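Local coordinates for Mll5499 protein (Mesorhizobium loti, PDB 3BDE) that is of unknown function but belongs to the Dabb (stress responsive A/B barrel) family and forms a homodimer of ferredoxin-like subunits, at residues A[22-27]-A[73-78]; A[28-33]-A[104-109]; A[44-49]-A[58-63]. All coordinates share one frame; numbering follows the deposited sequence.

Contact 1 of 3, residues A[22-27]-A[73-78]. With EDO (1,2-ethanediol), chain J; EDO (1,2-ethanediol), chain D.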
# COMPACT_ATOMS: atom_id res chain seq x y z
N ARG A 22 4.20 8.59 -0.77
CA ARG A 22 4.13 7.31 -1.46
C ARG A 22 2.70 7.19 -1.98
O ARG A 22 1.78 7.04 -1.20
CB ARG A 22 4.49 6.17 -0.55
CG ARG A 22 4.52 4.83 -1.24
CD ARG A 22 4.92 3.77 -0.26
NE ARG A 22 6.28 4.00 0.18
CZ ARG A 22 6.80 3.66 1.36
NH1 ARG A 22 6.07 3.06 2.31
NH2 ARG A 22 8.08 3.94 1.58
N HIS A 23 2.55 7.28 -3.29
CA HIS A 23 1.27 7.20 -3.97
C HIS A 23 1.06 5.77 -4.43
O HIS A 23 1.94 5.20 -5.14
CB HIS A 23 1.22 8.15 -5.16
CG HIS A 23 0.04 7.96 -6.06
ND1 HIS A 23 -1.26 7.95 -5.61
CD2 HIS A 23 -0.03 7.81 -7.40
CE1 HIS A 23 -2.08 7.78 -6.63
NE2 HIS A 23 -1.35 7.67 -7.73
N THR A 24 -0.04 5.17 -4.00
CA THR A 24 -0.37 3.82 -4.46
C THR A 24 -1.79 3.70 -4.91
O THR A 24 -2.69 4.42 -4.43
CB THR A 24 -0.11 2.73 -3.38
OG1 THR A 24 -1.21 2.67 -2.46
CG2 THR A 24 1.21 2.96 -2.62
N VAL A 25 -2.01 2.77 -5.84
CA VAL A 25 -3.36 2.43 -6.30
C VAL A 25 -3.45 0.91 -6.42
O VAL A 25 -2.56 0.31 -7.01
CB VAL A 25 -3.72 3.18 -7.63
CG1 VAL A 25 -2.75 2.82 -8.79
CG2 VAL A 25 -5.17 2.91 -8.02
N VAL A 26 -4.49 0.31 -5.84
CA VAL A 26 -4.75 -1.13 -5.93
C VAL A 26 -5.95 -1.25 -6.87
O VAL A 26 -6.90 -0.47 -6.75
CB VAL A 26 -4.98 -1.78 -4.51
CG1 VAL A 26 -6.32 -1.41 -3.91
CG2 VAL A 26 -4.84 -3.29 -4.56
N PHE A 27 -5.91 -2.20 -7.80
CA PHE A 27 -6.98 -2.28 -8.81
C PHE A 27 -7.18 -3.62 -9.47
O PHE A 27 -6.35 -4.53 -9.36
CB PHE A 27 -6.70 -1.23 -9.92
CG PHE A 27 -5.42 -1.48 -10.71
CD1 PHE A 27 -4.20 -0.96 -10.28
CD2 PHE A 27 -5.45 -2.21 -11.91
CE1 PHE A 27 -3.02 -1.20 -11.03
CE2 PHE A 27 -4.29 -2.44 -12.65
CZ PHE A 27 -3.08 -1.94 -12.21
N GLY A 73 -1.38 -3.68 -8.13
CA GLY A 73 -1.11 -2.38 -7.58
C GLY A 73 -0.02 -1.64 -8.32
O GLY A 73 0.85 -2.25 -8.97
N PHE A 74 -0.08 -0.30 -8.28
CA PHE A 74 1.04 0.53 -8.71
C PHE A 74 1.44 1.33 -7.48
O PHE A 74 0.56 1.76 -6.71
CB PHE A 74 0.72 1.54 -9.84
CG PHE A 74 0.29 0.95 -11.14
CD1 PHE A 74 0.68 -0.33 -11.58
CD2 PHE A 74 -0.41 1.76 -12.02
CE1 PHE A 74 0.30 -0.79 -12.86
CE2 PHE A 74 -0.79 1.33 -13.29
CZ PHE A 74 -0.43 0.06 -13.71
N SER A 75 2.74 1.47 -7.27
CA SER A 75 3.33 2.23 -6.19
C SER A 75 4.40 3.13 -6.77
O SER A 75 5.11 2.74 -7.68
CB SER A 75 3.94 1.31 -5.15
OG SER A 75 4.51 2.03 -4.11
N MSE A 76 4.50 4.35 -6.26
CA MSE A 76 5.56 5.29 -6.66
C MSE A 76 5.73 6.31 -5.54
O MSE A 76 4.82 6.52 -4.72
CB MSE A 76 5.22 5.97 -8.00
CG MSE A 76 4.05 6.94 -7.92
SE MSE A 76 3.14 7.16 -9.61
CE MSE A 76 2.10 5.50 -9.66
N GLU A 77 6.82 7.06 -5.60
CA GLU A 77 7.13 8.08 -4.60
C GLU A 77 7.44 9.42 -5.25
O GLU A 77 8.03 9.47 -6.34
CB GLU A 77 8.30 7.63 -3.75
CG GLU A 77 7.92 6.38 -2.90
CD GLU A 77 9.03 5.89 -2.00
OE1 GLU A 77 10.09 6.53 -1.90
OE2 GLU A 77 8.84 4.84 -1.39
N PHE A 78 7.00 10.47 -4.57
CA PHE A 78 7.22 11.87 -4.98
C PHE A 78 7.95 12.56 -3.84
O PHE A 78 7.74 12.24 -2.66
CB PHE A 78 5.88 12.57 -5.27
CG PHE A 78 5.12 11.96 -6.39
CD1 PHE A 78 5.51 12.20 -7.70
CD2 PHE A 78 4.05 11.10 -6.15
CE1 PHE A 78 4.86 11.65 -8.74
CE2 PHE A 78 3.40 10.51 -7.20
CZ PHE A 78 3.80 10.79 -8.50
C1 EDO J . -0.44 0.31 -0.74
O1 EDO J . -1.62 0.13 -1.53
C2 EDO J . -0.43 -0.64 0.44
O2 EDO J . -1.19 -0.15 1.54
C1 EDO D . -2.41 6.13 -12.41
O1 EDO D . -3.38 7.17 -12.55
C2 EDO D . -1.87 6.09 -11.00
O2 EDO D . -1.28 7.36 -10.74

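Contact 2 of 3, residues A[28-33]-A[104-109]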
# COMPACT_ATOMS: atom_id res chain seq x y z
N THR A 28 -8.32 -3.70 -10.15
CA THR A 28 -8.73 -4.86 -10.94
C THR A 28 -9.14 -4.30 -12.29
O THR A 28 -9.80 -3.24 -12.37
CB THR A 28 -9.88 -5.61 -10.28
OG1 THR A 28 -9.39 -6.23 -9.09
CG2 THR A 28 -10.42 -6.70 -11.20
N LEU A 29 -8.73 -4.98 -13.34
CA LEU A 29 -9.07 -4.57 -14.71
C LEU A 29 -10.31 -5.34 -15.16
O LEU A 29 -10.64 -6.37 -14.60
CB LEU A 29 -7.90 -4.87 -15.63
CG LEU A 29 -6.57 -4.20 -15.31
CD1 LEU A 29 -5.45 -4.81 -16.20
CD2 LEU A 29 -6.74 -2.72 -15.53
N LYS A 30 -10.98 -4.83 -16.19
CA LYS A 30 -12.14 -5.51 -16.82
C LYS A 30 -11.70 -6.72 -17.65
O LYS A 30 -12.52 -7.61 -17.94
CB LYS A 30 -12.91 -4.53 -17.73
CG LYS A 30 -13.50 -3.38 -16.97
CD LYS A 30 -14.16 -2.38 -17.85
CE LYS A 30 -14.75 -1.26 -17.03
NZ LYS A 30 -15.26 -0.21 -17.95
N HIS A 31 -10.42 -6.75 -18.01
CA HIS A 31 -9.84 -7.79 -18.86
C HIS A 31 -9.69 -9.10 -18.13
O HIS A 31 -9.52 -9.12 -16.91
CB HIS A 31 -8.45 -7.39 -19.36
CG HIS A 31 -8.39 -6.04 -19.99
ND1 HIS A 31 -9.26 -5.63 -20.97
CD2 HIS A 31 -7.54 -5.00 -19.78
CE1 HIS A 31 -8.96 -4.40 -21.34
NE2 HIS A 31 -7.93 -3.99 -20.63
N ALA A 32 -9.71 -10.18 -18.90
CA ALA A 32 -9.54 -11.52 -18.39
C ALA A 32 -8.15 -11.69 -17.82
O ALA A 32 -7.19 -11.13 -18.35
CB ALA A 32 -9.78 -12.58 -19.51
N SER A 33 -8.04 -12.47 -16.74
CA SER A 33 -6.74 -12.77 -16.13
C SER A 33 -5.81 -13.43 -17.14
O SER A 33 -6.25 -14.24 -17.96
CB SER A 33 -6.90 -13.69 -14.92
OG SER A 33 -7.71 -13.08 -13.93
N GLU A 104 -10.60 0.83 -18.94
CA GLU A 104 -10.13 -0.54 -18.70
C GLU A 104 -10.14 -1.01 -17.25
O GLU A 104 -10.08 -2.21 -17.01
CB GLU A 104 -8.74 -0.72 -19.28
CG GLU A 104 -8.63 -0.40 -20.78
CD GLU A 104 -7.23 -0.62 -21.32
OE1 GLU A 104 -6.65 -1.69 -21.06
OE2 GLU A 104 -6.73 0.27 -22.05
N VAL A 105 -10.19 -0.08 -16.30
CA VAL A 105 -10.18 -0.44 -14.88
C VAL A 105 -11.62 -0.70 -14.37
O VAL A 105 -12.52 0.14 -14.52
CB VAL A 105 -9.43 0.60 -14.02
CG1 VAL A 105 -9.61 0.30 -12.50
CG2 VAL A 105 -7.97 0.62 -14.40
N GLU A 106 -11.82 -1.87 -13.76
CA GLU A 106 -13.11 -2.26 -13.19
C GLU A 106 -13.37 -1.53 -11.88
O GLU A 106 -14.45 -0.99 -11.66
CB GLU A 106 -13.15 -3.79 -12.96
CG GLU A 106 -14.44 -4.36 -12.29
CD GLU A 106 -15.71 -4.03 -13.04
OE1 GLU A 106 -15.67 -3.97 -14.29
OE2 GLU A 106 -16.76 -3.87 -12.39
N LYS A 107 -12.37 -1.58 -10.99
CA LYS A 107 -12.45 -0.95 -9.67
C LYS A 107 -11.08 -0.69 -9.10
O LYS A 107 -10.09 -1.37 -9.46
CB LYS A 107 -13.23 -1.85 -8.71
CG LYS A 107 -12.73 -3.30 -8.70
CD LYS A 107 -13.37 -4.11 -7.61
CE LYS A 107 -13.17 -5.57 -7.88
NZ LYS A 107 -13.53 -6.35 -6.68
N PHE A 108 -11.01 0.26 -8.17
CA PHE A 108 -9.73 0.60 -7.55
C PHE A 108 -9.88 1.35 -6.23
O PHE A 108 -10.96 1.83 -5.88
CB PHE A 108 -8.86 1.43 -8.54
CG PHE A 108 -9.34 2.85 -8.74
CD1 PHE A 108 -10.32 3.15 -9.70
CD2 PHE A 108 -8.78 3.91 -8.03
CE1 PHE A 108 -10.78 4.48 -9.89
CE2 PHE A 108 -9.23 5.26 -8.24
CZ PHE A 108 -10.22 5.53 -9.15
N LEU A 109 -8.77 1.42 -5.50
CA LEU A 109 -8.65 2.21 -4.27
C LEU A 109 -7.32 2.94 -4.38
O LEU A 109 -6.34 2.33 -4.79
CB LEU A 109 -8.57 1.32 -3.03
CG LEU A 109 -9.79 0.55 -2.57
CD1 LEU A 109 -9.39 -0.50 -1.52
CD2 LEU A 109 -10.85 1.52 -2.02

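Contact 3 of 3, residues A[44-49]-A[58-63]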
# COMPACT_ATOMS: atom_id res chain seq x y z
N ASP A 44 2.16 -0.86 -20.97
CA ASP A 44 1.99 0.55 -21.40
C ASP A 44 1.96 1.53 -20.23
O ASP A 44 2.54 2.61 -20.32
CB ASP A 44 0.77 0.72 -22.28
CG ASP A 44 0.85 -0.10 -23.59
OD1 ASP A 44 1.93 -0.58 -23.97
OD2 ASP A 44 -0.20 -0.30 -24.22
N ALA A 45 1.28 1.17 -19.14
CA ALA A 45 1.23 2.01 -17.92
C ALA A 45 2.64 2.28 -17.38
O ALA A 45 3.01 3.43 -17.06
CB ALA A 45 0.37 1.34 -16.83
N LYS A 46 3.44 1.21 -17.29
CA LYS A 46 4.84 1.33 -16.86
C LYS A 46 5.65 2.29 -17.75
O LYS A 46 6.31 3.20 -17.23
CB LYS A 46 5.52 -0.04 -16.84
CG LYS A 46 6.89 -0.01 -16.20
CD LYS A 46 7.42 -1.42 -16.10
CE LYS A 46 8.79 -1.46 -15.44
NZ LYS A 46 9.85 -0.88 -16.32
N LYS A 47 5.59 2.11 -19.07
CA LYS A 47 6.33 2.96 -20.01
C LYS A 47 5.94 4.43 -19.90
O LYS A 47 6.82 5.30 -19.83
CB LYS A 47 6.13 2.48 -21.46
CG LYS A 47 6.97 3.21 -22.52
CD LYS A 47 6.72 2.62 -23.89
N ILE A 48 4.63 4.70 -19.85
CA ILE A 48 4.09 6.05 -19.81
C ILE A 48 4.35 6.77 -18.48
O ILE A 48 4.88 7.89 -18.45
CB ILE A 48 2.54 6.05 -20.13
CG1 ILE A 48 2.30 5.64 -21.60
CG2 ILE A 48 1.85 7.43 -19.92
CD1 ILE A 48 0.84 5.41 -21.93
N LEU A 49 3.95 6.12 -17.39
CA LEU A 49 3.97 6.74 -16.06
C LEU A 49 5.34 6.88 -15.48
O LEU A 49 5.61 7.90 -14.85
CB LEU A 49 3.05 5.99 -15.10
CG LEU A 49 1.57 5.82 -15.50
CD1 LEU A 49 0.80 5.00 -14.48
CD2 LEU A 49 0.90 7.15 -15.73
N PHE A 58 8.82 3.76 -9.36
CA PHE A 58 7.58 3.23 -9.90
C PHE A 58 7.66 1.69 -9.89
O PHE A 58 8.60 1.12 -10.48
CB PHE A 58 7.32 3.73 -11.31
CG PHE A 58 6.02 3.26 -11.89
CD1 PHE A 58 5.95 2.07 -12.60
CD2 PHE A 58 4.84 4.00 -11.69
CE1 PHE A 58 4.74 1.61 -13.12
CE2 PHE A 58 3.63 3.54 -12.20
CZ PHE A 58 3.59 2.35 -12.93
N GLU A 59 6.70 1.05 -9.22
CA GLU A 59 6.65 -0.42 -9.13
C GLU A 59 5.27 -0.95 -9.49
O GLU A 59 4.26 -0.38 -9.09
CB GLU A 59 7.06 -0.90 -7.74
CG GLU A 59 8.50 -0.59 -7.39
CD GLU A 59 8.98 -1.18 -6.07
OE1 GLU A 59 8.27 -2.03 -5.48
OE2 GLU A 59 10.07 -0.79 -5.62
N GLN A 60 5.26 -2.05 -10.26
CA GLN A 60 4.03 -2.75 -10.59
C GLN A 60 4.04 -3.97 -9.70
O GLN A 60 5.05 -4.70 -9.64
CB GLN A 60 3.97 -3.12 -12.05
CG GLN A 60 3.90 -1.88 -12.90
CD GLN A 60 3.71 -2.19 -14.34
OE1 GLN A 60 4.41 -3.04 -14.87
NE2 GLN A 60 2.77 -1.49 -15.00
N LEU A 61 2.88 -4.23 -9.11
CA LEU A 61 2.72 -5.27 -8.12
C LEU A 61 1.52 -6.14 -8.38
O LEU A 61 0.54 -5.69 -9.00
CB LEU A 61 2.55 -4.59 -6.76
CG LEU A 61 3.64 -3.59 -6.33
CD1 LEU A 61 3.17 -2.70 -5.21
CD2 LEU A 61 4.96 -4.31 -6.01
N ARG A 62 1.58 -7.39 -7.88
CA ARG A 62 0.45 -8.28 -7.90
C ARG A 62 -0.05 -8.24 -6.45
O ARG A 62 0.76 -8.40 -5.53
CB ARG A 62 0.89 -9.69 -8.30
CG ARG A 62 -0.24 -10.64 -8.57
CD ARG A 62 0.28 -11.99 -9.10
NE ARG A 62 0.89 -11.91 -10.44
CZ ARG A 62 0.21 -11.79 -11.59
NH1 ARG A 62 -1.12 -11.69 -11.61
NH2 ARG A 62 0.88 -11.73 -12.74
N GLN A 63 -1.35 -8.06 -6.25
CA GLN A 63 -1.96 -8.02 -4.89
C GLN A 63 -2.32 -9.45 -4.57
O GLN A 63 -3.06 -10.06 -5.31
CB GLN A 63 -3.17 -7.08 -4.87
CG GLN A 63 -3.65 -6.61 -3.45
CD GLN A 63 -4.19 -7.69 -2.54
OE1 GLN A 63 -3.71 -7.85 -1.42
NE2 GLN A 63 -5.18 -8.44 -3.01

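Contact 1 of 3, residues A[22-27]-A[73-78]
Arg22 to Val26 pair with Glu77 to Gly73 as the two central antiparallel strands of a ferredoxin-like sheet. Four backbone bonds join them at the hydrogen-bonded pairs, His23 with Met76 and Val25 with Phe74, the shortest being His23 N to Met76 O at 2.8 Å. On the helix side of the sheet rings meet. The edge of Phe27 stands on a face of Phe74 in a T-shaped stack, centroids 4.8 Å apart and planes at 69°; Phe27 CE1 lies over the ring centre. Selenomethionine Met76 keeps its SE at the edge of the His23 imidazole, whose ND1 bonds to Asp112 and whose NE2 bonds to a 1,2-ethanediol. On the other side, charges pair: Arg22 CG lies anti to the backbone N (chi1 -176°) and the chain bends at chi3 (-65°), laying the guanidinium beside Glu77; NH2 also forms a salt bridge with Glu59 of the second subunit. Cutting Arg22 back to an alanine would probably leave Glu77 OE2 without both donors and the second subunit's Glu59 without this salt bridge. The Arg22 grip is side-on, NE (3.1 Å) and NH2 (3.2 Å) both donating to Glu77 OE2 from the same face of the carboxylate, well out of its plane.

Contact 2 of 3, residues A[28-33]-A[104-109]
Glu104, the last residue of its helix, and His31, in the loop after strand 21-29, join side chains just beyond a classic beta bulge. Glu104 CB lies 3.6 Å from His31 NE2, and CG runs past the same nitrogen and CE1. With CG anti to the carbonyl carbon (chi1 -56°) and the chain extended beyond it, the carboxylate reaches the imidazole edge. There OE1 accepts from His31 NE2 at 2.7 Å, a nearly straight bond (170°) in the ring plane; the carboxylate is turned 61° from the ring and is met on its anti side, somewhat out of its plane. OE2 forms a salt bridge with Arg100, so both ends are held. Lys30 N donates to Glu104 O at 2.9 Å. At the bulge Glu106 and Lys107 both face Thr28, whose O takes a 2.8 Å bond from Glu106 N and a weak one from Lys107 N. Leu29 CD2 packs on Val105 CG2 at 3.7 Å. The Lys107 chain passes alongside Thr28 to a salt bridge with Asp69. The contact lies where helix 91-104 turns into strand 105-115, outermost in this chain's sheet, beside the end of strand 21-29, with Phe41 of helix 36-50 against Leu29 and Glu104.

Contact 3 of 3, residues A[44-49]-A[58-63]
Phe58 pushes its ring against helix 44-49, and with Leu49 it makes the part of the contact that faces the core. Its CG is anti to the backbone N (chi1 -177°), which carries the ring from the strand to the helix, where two of its corners find different partners. CE2 meets Leu49 CB at 3.8 Å, with Leu49 CD1 close by, while CE1 rests on Lys46 CA, also at 3.8 Å. Inward from there the packing runs on: Leu49 and Ala45 touch Phe96 of helix 91-104, and Phe58 meets the ring of Phe74. Lys46 and Gln60 are just as close but sit at the exposed rim, their chains meeting at a slant. Lys46 CB lies 3.6 Å from Gln60 NE2 and its CD 3.6 Å from Gln60 OE1, methylenes on an amide. NE2 makes its hydrogen bond to Leu42 O, one turn earlier on the helix, which helps hold the amide's rotation. The end of Lys46 leads away from the strand. The loose part is Leu61 to Gln63, which diverge from the helix and pair with a strand of the second subunit. A helix laid antiparallel over the strand that follows it, its axis 9.6 Å away, is the alpha-beta layering of the ferredoxin-like fold.

Overall arrangement
Contacts 1 and 2 share strand 21-29 and hold it on its two flanks, to 72-78 on one and 105-115 on the other, while contact 3 sets helix 36-50 on strand 58-63 of the same sheet. Contact 1 is the buried centre, with regular backbone bonding, aromatic packing and a salt bridge at its partly exposed end. Contact 2 is partly buried and more polar, its strand pairing shifted by a bulge, with a histidine-carboxylate bond beyond it. Contact 3 relies on side-chain packing between layers. Phe74 ties contacts 1 and 3 together, touching Ala45 and Gln60, whereas contacts 2 and 3 do not touch. Contacts 1 and 3 share the Arg22-Glu59 salt bridges across the dimer.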